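Local coordinates for probable quinone reductase Qor (NADPH:quinone reductase) (Zeta-crystallin homolog protein) (Mycobacterium tuberculosis, PDB 4RVU), which binds NADPH and probably uses it to pass electrons to quinones, as a quinone reductase of the medium-chain dehydrogenase/reductase superfamily, at residues K138-V143 and T269-F274; V122-L127 and S327-P332; A288-A293 and E297-A302; G206-L211 and T215-V220; A94-N97 and F103-A106. One frame throughout, in Å; residues are numbered along the deposited sequence.

Contact 1 of 5, residues K138-V143 and T269-F274; sequences KSVYPV and TRPSLF. With NDP (NADPH dihydro-nicotinamide-adenine-dinucleotide phosphate), chain E.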
# COMPACT_ATOMS: atom_id res chain seq x y z
N LYS A 138 0.22 -7.66 -12.65
CA LYS A 138 -0.75 -8.72 -12.38
C LYS A 138 -1.03 -8.92 -10.89
O LYS A 138 -2.08 -9.46 -10.53
CB LYS A 138 -0.28 -10.04 -13.00
CG LYS A 138 -0.24 -10.06 -14.52
CD LYS A 138 -1.63 -10.22 -15.11
CE LYS A 138 -1.61 -10.22 -16.64
NZ LYS A 138 -0.83 -11.32 -17.19
N SER A 139 -0.11 -8.48 -10.04
CA SER A 139 -0.17 -8.79 -8.60
C SER A 139 -0.14 -7.57 -7.70
O SER A 139 -0.98 -7.43 -6.79
CB SER A 139 0.97 -9.75 -8.21
OG SER A 139 0.87 -10.96 -8.93
N VAL A 140 0.83 -6.68 -7.91
CA VAL A 140 0.92 -5.48 -7.07
C VAL A 140 -0.27 -4.54 -7.30
O VAL A 140 -0.96 -4.14 -6.35
CB VAL A 140 2.27 -4.75 -7.28
CG1 VAL A 140 2.23 -3.37 -6.63
CG2 VAL A 140 3.41 -5.58 -6.69
N TYR A 141 -0.51 -4.18 -8.55
CA TYR A 141 -1.75 -3.54 -8.93
C TYR A 141 -2.24 -4.23 -10.19
O TYR A 141 -1.63 -4.10 -11.24
CB TYR A 141 -1.59 -2.03 -9.18
CG TYR A 141 -2.87 -1.46 -9.76
CD1 TYR A 141 -4.00 -1.31 -8.96
CD2 TYR A 141 -2.98 -1.17 -11.11
CE1 TYR A 141 -5.20 -0.85 -9.48
CE2 TYR A 141 -4.17 -0.71 -11.64
CZ TYR A 141 -5.28 -0.55 -10.83
OH TYR A 141 -6.46 -0.10 -11.36
N PRO A 142 -3.34 -4.99 -10.09
CA PRO A 142 -3.81 -5.74 -11.25
C PRO A 142 -4.51 -4.82 -12.24
O PRO A 142 -5.70 -4.51 -12.07
CB PRO A 142 -4.82 -6.74 -10.65
CG PRO A 142 -4.89 -6.43 -9.14
CD PRO A 142 -4.26 -5.09 -8.94
N VAL A 143 -3.78 -4.39 -13.28
CA VAL A 143 -4.34 -3.45 -14.24
C VAL A 143 -5.54 -4.05 -14.95
O VAL A 143 -5.62 -5.27 -15.14
CB VAL A 143 -3.29 -2.97 -15.27
CG1 VAL A 143 -2.15 -2.19 -14.57
CG2 VAL A 143 -2.75 -4.16 -16.08
N THR A 269 3.37 0.87 -1.87
CA THR A 269 4.01 -0.42 -1.66
C THR A 269 5.40 -0.38 -2.26
O THR A 269 5.62 0.28 -3.27
CB THR A 269 3.17 -1.56 -2.27
OG1 THR A 269 3.84 -2.81 -2.03
CG2 THR A 269 3.01 -1.36 -3.78
N ARG A 270 6.34 -1.09 -1.63
CA ARG A 270 7.71 -1.15 -2.15
C ARG A 270 8.07 -2.62 -2.33
O ARG A 270 8.65 -3.23 -1.43
CB ARG A 270 8.70 -0.49 -1.18
CG ARG A 270 10.00 0.05 -1.84
CD ARG A 270 10.80 -1.05 -2.58
NE ARG A 270 12.00 -0.54 -3.24
CZ ARG A 270 12.80 -1.28 -4.01
NH1 ARG A 270 12.53 -2.56 -4.24
NH2 ARG A 270 13.87 -0.74 -4.57
N PRO A 271 7.74 -3.19 -3.50
CA PRO A 271 7.93 -4.63 -3.67
C PRO A 271 9.35 -5.02 -4.09
O PRO A 271 10.12 -4.20 -4.61
CB PRO A 271 6.95 -4.97 -4.80
CG PRO A 271 6.93 -3.71 -5.64
CD PRO A 271 7.02 -2.58 -4.63
N SER A 272 9.66 -6.28 -3.83
CA SER A 272 10.89 -6.92 -4.30
C SER A 272 10.51 -8.23 -4.98
O SER A 272 9.62 -8.94 -4.52
CB SER A 272 11.82 -7.18 -3.11
OG SER A 272 12.62 -8.33 -3.31
N LEU A 273 11.19 -8.53 -6.09
CA LEU A 273 10.97 -9.75 -6.87
C LEU A 273 11.00 -11.02 -6.00
O LEU A 273 10.27 -11.99 -6.25
CB LEU A 273 12.04 -9.86 -7.99
CG LEU A 273 11.96 -11.07 -8.91
CD1 LEU A 273 10.61 -11.08 -9.64
CD2 LEU A 273 13.13 -11.16 -9.92
N PHE A 274 11.84 -10.99 -4.97
CA PHE A 274 11.93 -12.11 -4.03
C PHE A 274 10.55 -12.57 -3.51
O PHE A 274 10.29 -13.77 -3.41
CB PHE A 274 12.84 -11.72 -2.86
CG PHE A 274 12.95 -12.79 -1.81
CD1 PHE A 274 13.79 -13.87 -2.00
CD2 PHE A 274 12.22 -12.70 -0.63
CE1 PHE A 274 13.90 -14.86 -1.03
CE2 PHE A 274 12.32 -13.69 0.34
CZ PHE A 274 13.17 -14.77 0.14
PA NDP E . 16.72 0.87 -16.43
O1A NDP E . 17.09 0.17 -17.70
O2A NDP E . 15.32 1.39 -16.26
O5B NDP E . 17.75 2.07 -16.17
C5B NDP E . 17.47 3.07 -15.20
C4B NDP E . 16.78 4.22 -15.90
O4B NDP E . 16.20 5.13 -14.96
C3B NDP E . 17.75 5.04 -16.72
O3B NDP E . 17.90 4.53 -18.05
C2B NDP E . 17.14 6.43 -16.72
O2B NDP E . 16.37 6.64 -17.89
C1B NDP E . 16.23 6.45 -15.49
N9A NDP E . 16.83 7.40 -14.52
C8A NDP E . 16.25 8.52 -14.05
N7A NDP E . 17.08 9.17 -13.20
C5A NDP E . 18.22 8.47 -13.13
C6A NDP E . 19.51 8.60 -12.41
N6A NDP E . 19.74 9.65 -11.58
N1A NDP E . 20.44 7.65 -12.61
C2A NDP E . 20.22 6.61 -13.43
N3A NDP E . 19.08 6.43 -14.11
C4A NDP E . 18.06 7.30 -14.00
O3 NDP E . 17.06 -0.11 -15.21
PN NDP E . 16.33 -1.53 -15.02
O1N NDP E . 15.32 -1.70 -16.12
O2N NDP E . 17.39 -2.57 -14.78
O5D NDP E . 15.53 -1.31 -13.64
C5D NDP E . 14.56 -0.28 -13.52
C4D NDP E . 14.36 0.07 -12.05
O4D NDP E . 13.59 -0.94 -11.41
C3D NDP E . 15.68 0.13 -11.32
O3D NDP E . 15.61 1.20 -10.38
C2D NDP E . 15.77 -1.18 -10.58
O2D NDP E . 16.50 -1.01 -9.36
C1D NDP E . 14.31 -1.52 -10.33
N1N NDP E . 14.02 -2.95 -10.27
C2N NDP E . 13.31 -3.41 -9.24
C3N NDP E . 12.97 -4.75 -9.12
C7N NDP E . 12.18 -5.20 -7.93
O7N NDP E . 11.83 -6.36 -7.86
N7N NDP E . 11.88 -4.31 -6.99
C4N NDP E . 13.39 -5.75 -10.17
C5N NDP E . 14.14 -5.12 -11.24
C6N NDP E . 14.42 -3.76 -11.26
P2B NDP E . 15.89 8.12 -18.30
O1X NDP E . 16.20 8.96 -17.09
O2X NDP E . 16.72 8.46 -19.51
O3X NDP E . 14.43 7.97 -18.60
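Val140 meets the end of strand 267-269 and the loop that follows with both of its methyl groups, one for each partner. CG1 approaches CG2 of Thr269 to 3.6 Å, with the two side chains crossing obliquely. CG2 comes within 4.1 Å of both CB and CG of Pro271, the side chains here at about a right angle. The torsion of Val140 (chi1 169°) sends CG1 beside its carbonyl carbon and CG2 beside its backbone N, which separates the two approaches. Thr269 is turned so that its methyl serves Val140 while OG1 hydrogen-bonds to the carbonyl of Val266 of the second subunit.

One step outward lies the cofactor. Pro271 O receives the carboxamide nitrogen N7N of NADPH at 3.0 Å (N-H...O 152°) and also NH1 of Arg270 at 2.9 Å, so two donors grip this oxygen. The other end of the amide is held by Leu273, whose backbone N donates to O7N at 2.9 Å. Both ends of the carboxamide are thus read by main-chain atoms, which fixes its rotation. Tyr135, which hydrogen-bonds the cofactor, also touches Val140, Pro271 and Leu273. Thr269 pairs with a strand of the second subunit, carrying the sheet across the dimer interface. The arrangement is that of the nicotinamide pocket at the last strand of a Rossmann domain in medium-chain dehydrogenases and reductases.

Contact 2 of 5, residues V122-L127 and S327-P332; sequences VAASAL and SVVLLP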
# COMPACT_ATOMS: atom_id res chain seq x y z
N VAL A 122 18.05 -12.46 -25.99
CA VAL A 122 16.70 -11.98 -25.65
C VAL A 122 16.25 -12.52 -24.30
O VAL A 122 15.71 -11.78 -23.49
CB VAL A 122 15.69 -12.31 -26.77
CG1 VAL A 122 14.27 -12.05 -26.29
CG2 VAL A 122 15.99 -11.47 -28.01
N ALA A 123 16.50 -13.80 -24.03
CA ALA A 123 16.14 -14.38 -22.73
C ALA A 123 16.81 -13.64 -21.56
O ALA A 123 16.18 -13.38 -20.53
CB ALA A 123 16.49 -15.87 -22.70
N ALA A 124 18.08 -13.29 -21.72
CA ALA A 124 18.81 -12.60 -20.64
C ALA A 124 18.48 -11.12 -20.61
O ALA A 124 18.86 -10.40 -19.68
CB ALA A 124 20.32 -12.79 -20.80
N SER A 125 17.76 -10.66 -21.64
CA SER A 125 17.22 -9.31 -21.65
C SER A 125 15.86 -9.29 -20.97
O SER A 125 15.44 -8.26 -20.46
CB SER A 125 17.05 -8.83 -23.09
OG SER A 125 18.29 -8.52 -23.69
N ALA A 126 15.18 -10.43 -20.97
CA ALA A 126 13.75 -10.47 -20.69
C ALA A 126 13.36 -10.97 -19.31
O ALA A 126 12.38 -10.49 -18.74
CB ALA A 126 13.03 -11.30 -21.76
N LEU A 127 14.08 -11.95 -18.77
CA LEU A 127 13.57 -12.67 -17.59
C LEU A 127 13.42 -11.87 -16.30
O LEU A 127 12.31 -11.75 -15.79
CB LEU A 127 14.36 -13.96 -17.31
CG LEU A 127 13.62 -14.80 -16.25
CD1 LEU A 127 12.33 -15.42 -16.81
CD2 LEU A 127 14.50 -15.87 -15.60
N SER A 327 16.98 -3.26 -22.28
CA SER A 327 17.79 -4.23 -21.55
C SER A 327 19.18 -4.28 -22.16
O SER A 327 19.32 -4.23 -23.39
CB SER A 327 17.16 -5.62 -21.62
OG SER A 327 15.85 -5.63 -21.08
N VAL A 328 20.20 -4.37 -21.31
CA VAL A 328 21.54 -4.61 -21.84
C VAL A 328 22.09 -5.93 -21.30
O VAL A 328 21.68 -6.39 -20.21
CB VAL A 328 22.50 -3.42 -21.62
CG1 VAL A 328 21.91 -2.12 -22.21
CG2 VAL A 328 22.78 -3.23 -20.16
N VAL A 329 22.97 -6.54 -22.07
CA VAL A 329 23.54 -7.84 -21.72
C VAL A 329 25.05 -7.81 -21.80
O VAL A 329 25.62 -7.03 -22.56
CB VAL A 329 23.01 -8.99 -22.64
CG1 VAL A 329 21.52 -9.24 -22.42
CG2 VAL A 329 23.29 -8.68 -24.10
N LEU A 330 25.69 -8.67 -21.00
CA LEU A 330 27.12 -8.92 -21.09
C LEU A 330 27.32 -10.21 -21.87
O LEU A 330 26.54 -11.16 -21.72
CB LEU A 330 27.73 -9.06 -19.70
CG LEU A 330 27.57 -7.87 -18.77
CD1 LEU A 330 28.28 -8.14 -17.44
CD2 LEU A 330 28.10 -6.61 -19.42
N LEU A 331 28.33 -10.25 -22.73
CA LEU A 331 28.58 -11.41 -23.57
C LEU A 331 29.91 -12.07 -23.21
O LEU A 331 30.97 -11.45 -23.36
CB LEU A 331 28.59 -10.99 -25.04
CG LEU A 331 27.34 -10.30 -25.59
CD1 LEU A 331 27.59 -9.84 -27.01
CD2 LEU A 331 26.16 -11.24 -25.53
N PRO A 332 29.88 -13.34 -22.74
CA PRO A 332 31.10 -14.02 -22.29
C PRO A 332 31.89 -14.63 -23.45
O PRO A 332 31.27 -14.76 -24.50
CB PRO A 332 30.55 -15.14 -21.41
CG PRO A 332 29.27 -15.53 -22.12
CD PRO A 332 28.69 -14.21 -22.63
O HOH W 1 19.41 -7.56 -19.30
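Ser327 turns OG beside its own backbone N (chi1 -59°), and Val329, two residues along the same strand, places CG1 in the equivalent position (chi1 -67°); the first setting delivers a hydroxyl to the carbonyl of Ser125, the second a methyl to the Ser125 side chain. This is a helix-on-strand contact of the medium-chain dehydrogenase/reductase fold: the first turns of helix 120-140 rest on the C-terminal strand 327-331, which lies in a mixed sheet between strand 40-42, antiparallel to it, and strand 303-308, parallel to it. The short axes approach to 7.6 Å at 129°, so the strand runs back across the helix at a slant.

Ser327 OG donates to Ser125 O at 2.7 Å, reaching it from moderately out of the carbonyl plane. Next to this bond the two serines press together, CB of Ser125 lying 3.5 Å from CB of Ser327. Ser125 OG is itself bonded to the carbonyl of Glu121 one turn back, and CG1 of Val329 sits 3.5 Å from Ser125 OG; the same methyl lies 4.1 Å from CB of Ala124. Ser327 also stands close to the cofactor site, its side chain about 6 Å from the bound NADPH and close to Gly157. At the Ala124 end a water joins helix to strand, donating to Ala124 O at 2.9 Å and to Val328 O at 2.7 Å.

Contact 3 of 5, residues A288-A293 and E297-A302; sequences AELFDA and EAITVA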
# COMPACT_ATOMS: atom_id res chain seq x y z
N ALA A 288 6.11 -18.49 -17.53
CA ALA A 288 5.26 -18.95 -18.63
C ALA A 288 4.40 -17.83 -19.22
O ALA A 288 4.29 -17.72 -20.45
CB ALA A 288 4.39 -20.13 -18.18
N GLU A 289 3.77 -17.01 -18.38
CA GLU A 289 3.00 -15.88 -18.89
C GLU A 289 3.90 -14.89 -19.63
O GLU A 289 3.50 -14.31 -20.64
CB GLU A 289 2.19 -15.18 -17.78
CG GLU A 289 1.19 -16.10 -17.05
CD GLU A 289 -0.06 -15.37 -16.55
OE1 GLU A 289 -0.01 -14.14 -16.30
OE2 GLU A 289 -1.11 -16.04 -16.39
N LEU A 290 5.13 -14.70 -19.14
CA LEU A 290 6.10 -13.86 -19.86
C LEU A 290 6.43 -14.41 -21.25
O LEU A 290 6.41 -13.67 -22.25
CB LEU A 290 7.38 -13.68 -19.05
CG LEU A 290 8.55 -12.95 -19.74
CD1 LEU A 290 8.19 -11.50 -20.08
CD2 LEU A 290 9.80 -13.00 -18.88
N PHE A 291 6.75 -15.69 -21.34
CA PHE A 291 7.10 -16.26 -22.64
C PHE A 291 5.89 -16.37 -23.56
O PHE A 291 6.03 -16.27 -24.79
CB PHE A 291 7.84 -17.60 -22.51
CG PHE A 291 9.28 -17.45 -22.08
CD1 PHE A 291 10.17 -16.73 -22.85
CD2 PHE A 291 9.72 -18.01 -20.89
CE1 PHE A 291 11.49 -16.57 -22.46
CE2 PHE A 291 11.04 -17.86 -20.48
CZ PHE A 291 11.92 -17.14 -21.26
N ASP A 292 4.71 -16.54 -22.99
CA ASP A 292 3.48 -16.46 -23.78
C ASP A 292 3.32 -15.09 -24.44
O ASP A 292 3.00 -14.99 -25.63
CB ASP A 292 2.24 -16.77 -22.92
CG ASP A 292 2.16 -18.23 -22.51
OD1 ASP A 292 2.98 -19.04 -22.99
OD2 ASP A 292 1.26 -18.57 -21.70
N ALA A 293 3.55 -14.04 -23.67
CA ALA A 293 3.44 -12.66 -24.16
C ALA A 293 4.50 -12.36 -25.23
O ALA A 293 4.20 -11.72 -26.24
CB ALA A 293 3.55 -11.66 -23.00
N GLU A 297 3.78 -11.85 -29.43
CA GLU A 297 4.18 -10.48 -29.74
C GLU A 297 3.30 -9.45 -29.03
O GLU A 297 3.19 -8.31 -29.47
CB GLU A 297 4.23 -10.23 -31.26
CG GLU A 297 5.29 -11.06 -31.98
CD GLU A 297 5.41 -10.72 -33.46
OE1 GLU A 297 4.79 -11.42 -34.28
OE2 GLU A 297 6.14 -9.77 -33.79
N ALA A 298 2.69 -9.88 -27.93
CA ALA A 298 2.06 -8.95 -26.99
C ALA A 298 3.13 -8.00 -26.48
O ALA A 298 2.89 -6.81 -26.26
CB ALA A 298 1.43 -9.69 -25.83
N ILE A 299 4.33 -8.54 -26.29
CA ILE A 299 5.51 -7.72 -26.04
C ILE A 299 6.65 -8.22 -26.92
O ILE A 299 6.64 -9.38 -27.37
CB ILE A 299 5.98 -7.77 -24.57
CG1 ILE A 299 6.60 -9.12 -24.22
CG2 ILE A 299 4.83 -7.40 -23.60
CD1 ILE A 299 7.14 -9.20 -22.80
N THR A 300 7.61 -7.34 -27.18
CA THR A 300 8.84 -7.71 -27.86
C THR A 300 10.01 -7.14 -27.07
O THR A 300 10.12 -5.92 -26.92
CB THR A 300 8.87 -7.18 -29.31
OG1 THR A 300 7.81 -7.78 -30.07
CG2 THR A 300 10.22 -7.49 -29.99
N VAL A 301 10.87 -8.01 -26.55
CA VAL A 301 11.99 -7.55 -25.74
C VAL A 301 13.21 -7.42 -26.61
O VAL A 301 13.78 -8.42 -27.05
CB VAL A 301 12.29 -8.51 -24.58
CG1 VAL A 301 13.48 -7.99 -23.76
CG2 VAL A 301 11.06 -8.67 -23.69
N ALA A 302 13.62 -6.18 -26.89
CA ALA A 302 14.77 -5.94 -27.76
C ALA A 302 16.04 -6.02 -26.93
O ALA A 302 16.01 -5.78 -25.72
CB ALA A 302 14.65 -4.58 -28.42
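Ile299 N stands above the flat carbonyl group of Ala293 instead of in its plane. The donor lies 58° out of that plane, away from the lone pairs, yet the N-H points well at Ala293 O (3.2 Å, N-H...O 168°). CB of Ala298 closes on the same oxygen, 3.5 Å away. Glu297 N, 3.2 Å from Ala293 O, makes too poor an angle to count as a bond.

The geometry identifies the end of helix 280-295: Glu297 is the first residue to leave helical angles, with positive phi and two bonds back into the last turn, a Schellman motif. Beyond it the chain folds back along the helix towards strand 303-308, and apolar side chains line the return. Ala293 CB meets CB of Ala298 at 4.0 Å and CG1 of Ile299 at 4.2 Å. Ile299 holds CG1 between its backbone N and carbonyl carbon (chi1 72°) and then runs on extended, which carries CD1 back up the helix to CD1 of Leu290 at 3.7 Å; these two side chains cross at about a right angle. Trp165 of helix 157-168 touches both Leu290 and Ile299, and Leu127 of helix 120-140 also packs on Leu290.

Contact 4 of 5, residues G206-L211 and T215-V220; sequences GRVREL and TGVQAV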
# COMPACT_ATOMS: atom_id res chain seq x y z
N GLY A 206 -0.19 18.24 -12.41
CA GLY A 206 -1.12 18.94 -13.27
C GLY A 206 -1.12 18.41 -14.71
O GLY A 206 -2.19 18.24 -15.30
N ARG A 207 0.06 18.14 -15.26
CA ARG A 207 0.16 17.57 -16.61
C ARG A 207 -0.61 16.25 -16.66
O ARG A 207 -1.46 16.03 -17.53
CB ARG A 207 1.62 17.31 -16.98
CG ARG A 207 2.60 18.33 -16.46
CD ARG A 207 2.49 19.66 -17.19
NE ARG A 207 3.45 19.75 -18.28
CZ ARG A 207 3.22 19.33 -19.52
NH1 ARG A 207 2.04 18.79 -19.83
NH2 ARG A 207 4.15 19.45 -20.46
N VAL A 208 -0.30 15.37 -15.71
CA VAL A 208 -0.97 14.08 -15.60
C VAL A 208 -2.48 14.23 -15.42
O VAL A 208 -3.26 13.51 -16.06
CB VAL A 208 -0.37 13.24 -14.44
CG1 VAL A 208 -1.11 11.91 -14.28
CG2 VAL A 208 1.12 13.01 -14.70
N ARG A 209 -2.91 15.17 -14.56
CA ARG A 209 -4.33 15.43 -14.38
C ARG A 209 -4.97 15.91 -15.69
O ARG A 209 -6.05 15.45 -16.06
CB ARG A 209 -4.57 16.47 -13.27
CG ARG A 209 -4.01 16.09 -11.91
CD ARG A 209 -5.06 15.69 -10.88
NE ARG A 209 -4.42 15.12 -9.69
CZ ARG A 209 -4.81 14.00 -9.09
NH1 ARG A 209 -5.86 13.33 -9.54
NH2 ARG A 209 -4.15 13.55 -8.03
N GLU A 210 -4.28 16.81 -16.39
CA GLU A 210 -4.74 17.29 -17.69
C GLU A 210 -5.06 16.13 -18.62
O GLU A 210 -6.10 16.11 -19.28
CB GLU A 210 -3.68 18.20 -18.34
CG GLU A 210 -4.07 18.73 -19.72
CD GLU A 210 -3.03 19.66 -20.32
OE1 GLU A 210 -1.85 19.60 -19.91
OE2 GLU A 210 -3.40 20.46 -21.21
N LEU A 211 -4.17 15.13 -18.63
CA LEU A 211 -4.29 14.01 -19.55
C LEU A 211 -5.36 13.02 -19.13
O LEU A 211 -5.86 12.24 -19.96
CB LEU A 211 -2.95 13.28 -19.66
CG LEU A 211 -1.81 14.13 -20.21
CD1 LEU A 211 -0.48 13.42 -19.99
CD2 LEU A 211 -2.04 14.40 -21.69
N THR A 215 -8.61 13.27 -13.05
CA THR A 215 -8.74 12.04 -12.25
C THR A 215 -7.42 11.58 -11.64
O THR A 215 -7.36 11.18 -10.47
CB THR A 215 -9.32 10.87 -13.08
OG1 THR A 215 -10.55 11.28 -13.67
CG2 THR A 215 -9.56 9.65 -12.19
N GLY A 216 -6.35 11.66 -12.42
CA GLY A 216 -5.09 11.06 -12.02
C GLY A 216 -5.05 9.63 -12.52
O GLY A 216 -6.03 9.12 -13.07
N VAL A 217 -3.91 8.97 -12.32
CA VAL A 217 -3.72 7.59 -12.78
C VAL A 217 -4.11 6.54 -11.73
O VAL A 217 -4.01 6.78 -10.53
CB VAL A 217 -2.26 7.37 -13.27
CG1 VAL A 217 -1.98 8.16 -14.56
CG2 VAL A 217 -1.26 7.73 -12.17
N GLN A 218 -4.56 5.37 -12.19
CA GLN A 218 -4.96 4.30 -11.26
C GLN A 218 -3.76 3.72 -10.51
O GLN A 218 -3.90 3.17 -9.41
CB GLN A 218 -5.72 3.19 -11.98
CG GLN A 218 -7.22 3.47 -12.14
CD GLN A 218 -7.50 4.59 -13.11
OE1 GLN A 218 -6.98 4.61 -14.23
NE2 GLN A 218 -8.33 5.55 -12.68
N ALA A 219 -2.58 3.82 -11.11
CA ALA A 219 -1.35 3.34 -10.49
C ALA A 219 -0.13 4.07 -11.06
O ALA A 219 -0.13 4.46 -12.22
CB ALA A 219 -1.20 1.84 -10.69
N VAL A 220 0.89 4.25 -10.23
CA VAL A 220 2.18 4.72 -10.73
C VAL A 220 3.20 3.61 -10.51
O VAL A 220 3.29 3.06 -9.42
CB VAL A 220 2.67 5.95 -9.95
CG1 VAL A 220 4.10 6.31 -10.40
CG2 VAL A 220 1.72 7.12 -10.16
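Arg209, Val208 and Gly216 account for most of the surface hidden here. Arg209 gives up the largest share: its chain leaves the helix and bends at chi2 (-108°), bringing the guanidinium to the loop that follows. NH1 lies 2.8 Å from Thr215 O, which sits at the edge of the guanidinium and near its plane. The hydrogen bonds that can be assigned go to other main-chain oxygens: NH1 to Gly214 O, and NH2 to Leu236 O and Ala234 O. The charged end is therefore bound by main-chain carbonyls of the loop after helix 201-212 and of the 234-236 region, linking that helix to strand 236-237.

The backbone of Gly216 passes obliquely beside the guanidinium, its CA 4.2 Å from CZ of Arg209. The CA atoms of the two residues are 5.0 Å apart. Gly216 has backbone angles (phi 90°, psi 175°) that suit glycine; its N lies 3.4 Å from NH1 of Arg209, two donors that do not bond, and donates instead to OG1 of Thr212.

In topology this is the helix-to-strand return of a beta-alpha-beta crossover in the Rossmann sheet: the chain leaves edge strand 193-195, traverses helix 201-212 and enters 217-222 beside central strand 148-151, so it passes from one half of the sheet to the other. Val208 supplies the apolar seam of that return. Its CG1, anti to the backbone N, meets CG1 of Val217 at 3.9 Å, the side chains crossing at about a right angle. Val208 also touches Leu195, whereas Val217 faces Thr148 and Leu150 of the central strand.

Contact 5 of 5, residues A94-N97 and F103-A106; sequences ASAN and FCTA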
# COMPACT_ATOMS: atom_id res chain seq x y z
N ALA A 94 16.86 -15.57 -13.01
CA ALA A 94 17.07 -14.23 -12.48
C ALA A 94 17.54 -14.34 -11.03
O ALA A 94 17.61 -13.34 -10.32
CB ALA A 94 15.76 -13.45 -12.53
N SER A 95 17.86 -15.56 -10.61
CA SER A 95 18.18 -15.85 -9.22
C SER A 95 19.51 -16.58 -9.07
O SER A 95 19.71 -17.30 -8.11
CB SER A 95 17.07 -16.69 -8.61
OG SER A 95 15.83 -16.02 -8.71
N ALA A 96 20.41 -16.38 -10.03
CA ALA A 96 21.68 -17.07 -10.05
C ALA A 96 22.65 -16.47 -9.05
O ALA A 96 22.47 -15.34 -8.59
CB ALA A 96 22.28 -17.04 -11.47
N ASN A 97 23.68 -17.24 -8.70
CA ASN A 97 24.78 -16.74 -7.88
C ASN A 97 25.99 -16.53 -8.77
O ASN A 97 26.43 -17.48 -9.43
CB ASN A 97 25.13 -17.75 -6.79
CG ASN A 97 26.15 -17.22 -5.79
OD1 ASN A 97 26.16 -16.03 -5.48
ND2 ASN A 97 27.01 -18.09 -5.29
N PHE A 103 30.60 -19.37 -16.11
CA PHE A 103 29.79 -20.40 -15.48
C PHE A 103 29.28 -19.89 -14.15
O PHE A 103 30.00 -19.20 -13.42
CB PHE A 103 30.63 -21.66 -15.21
CG PHE A 103 31.15 -22.33 -16.46
CD1 PHE A 103 32.35 -21.92 -17.04
CD2 PHE A 103 30.47 -23.40 -17.02
CE1 PHE A 103 32.84 -22.54 -18.17
CE2 PHE A 103 30.96 -24.04 -18.16
CZ PHE A 103 32.14 -23.60 -18.74
N CYS A 104 28.02 -20.21 -13.83
CA CYS A 104 27.46 -19.86 -12.53
C CYS A 104 26.45 -20.92 -12.11
O CYS A 104 26.15 -21.84 -12.87
CB CYS A 104 26.79 -18.48 -12.58
SG CYS A 104 25.26 -18.41 -13.56
N THR A 105 25.94 -20.78 -10.90
CA THR A 105 24.93 -21.71 -10.39
C THR A 105 23.61 -20.99 -10.23
O THR A 105 23.58 -19.77 -10.01
CB THR A 105 25.32 -22.28 -9.03
OG1 THR A 105 25.47 -21.21 -8.09
CG2 THR A 105 26.63 -23.06 -9.12
N ALA A 106 22.50 -21.73 -10.30
CA ALA A 106 21.19 -21.17 -10.02
C ALA A 106 20.27 -22.26 -9.48
O ALA A 106 20.40 -23.42 -9.87
CB ALA A 106 20.58 -20.51 -11.27
O HOH W 2 28.35 -19.47 -9.24
O HOH W 3 27.16 -20.89 -5.80
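Asn97 and Thr105 form a single antiparallel bridge, a hydrogen-bonded pair with CA atoms 5.6 Å apart, in which Asn97 N donates to Thr105 O at 2.9 Å (N-H...O 165°) from nearly along the C=O axis. The reciprocal link is made through a water: it donates to Asn97 O at 2.8 Å and accepts a weak bond from Thr105 N at 3.2 Å, so one direct bond and one water complete the pair.

The two flanks of the bridge differ: one is apolar, the other polar. Ala96, Cys104 and Ala106 meet on the buried flank, where CB of Ala96 is 3.9 Å from CB of Ala106 and equally far from SG of Cys104. The sulfur gets there because chi1 of Cys104 (70°) holds it between the backbone N and the carbonyl carbon. Val67, from strand 67-74, touches Ala96 and Cys104, and Ile36 of strand 33-38 touches Ala106.

The bridge belongs to the GroES-like domain, where the loop after strand 90-93 comes back against strand 103-107, itself paired with 33-38. The pair Asn97 and Thr105 carries a polar link on the flank away from Ala96 and Cys104. The Asn97 amide, whose CG is anti to the backbone N, sends ND2 to a second water at 2.9 Å, and Thr105 OG1 lies at hydrogen-bonding distance, 2.9 Å, from that same water. The other amide atom, OD1, is bonded by NH2 of Arg57.

How the contacts relate
Contact 1 holds the nicotinamide end of NADPH, and the others lie around it at different removes. Helix 120-140 serves both contact 1 and contact 2, whose centres are 23 Å apart on opposite sides of the chain's centre. Contact 3 joins contact 1 through a salt bridge, Lys138 NZ to Glu289 OE1 at 3.1 Å, and packs on contact 2 where Ser125 CB meets Val301 CG1 at 3.7 Å. Contact 5 reaches contact 2 through Leu127 CD2, 3.5 Å from Ala94 N. At the Rossmann sheet, Tyr141 of contact 1 packs on contact 4, its CD2 3.5 Å from Ala219 CB. Contacts 4 and 5 are farthest separated, with centres about 40 Å apart.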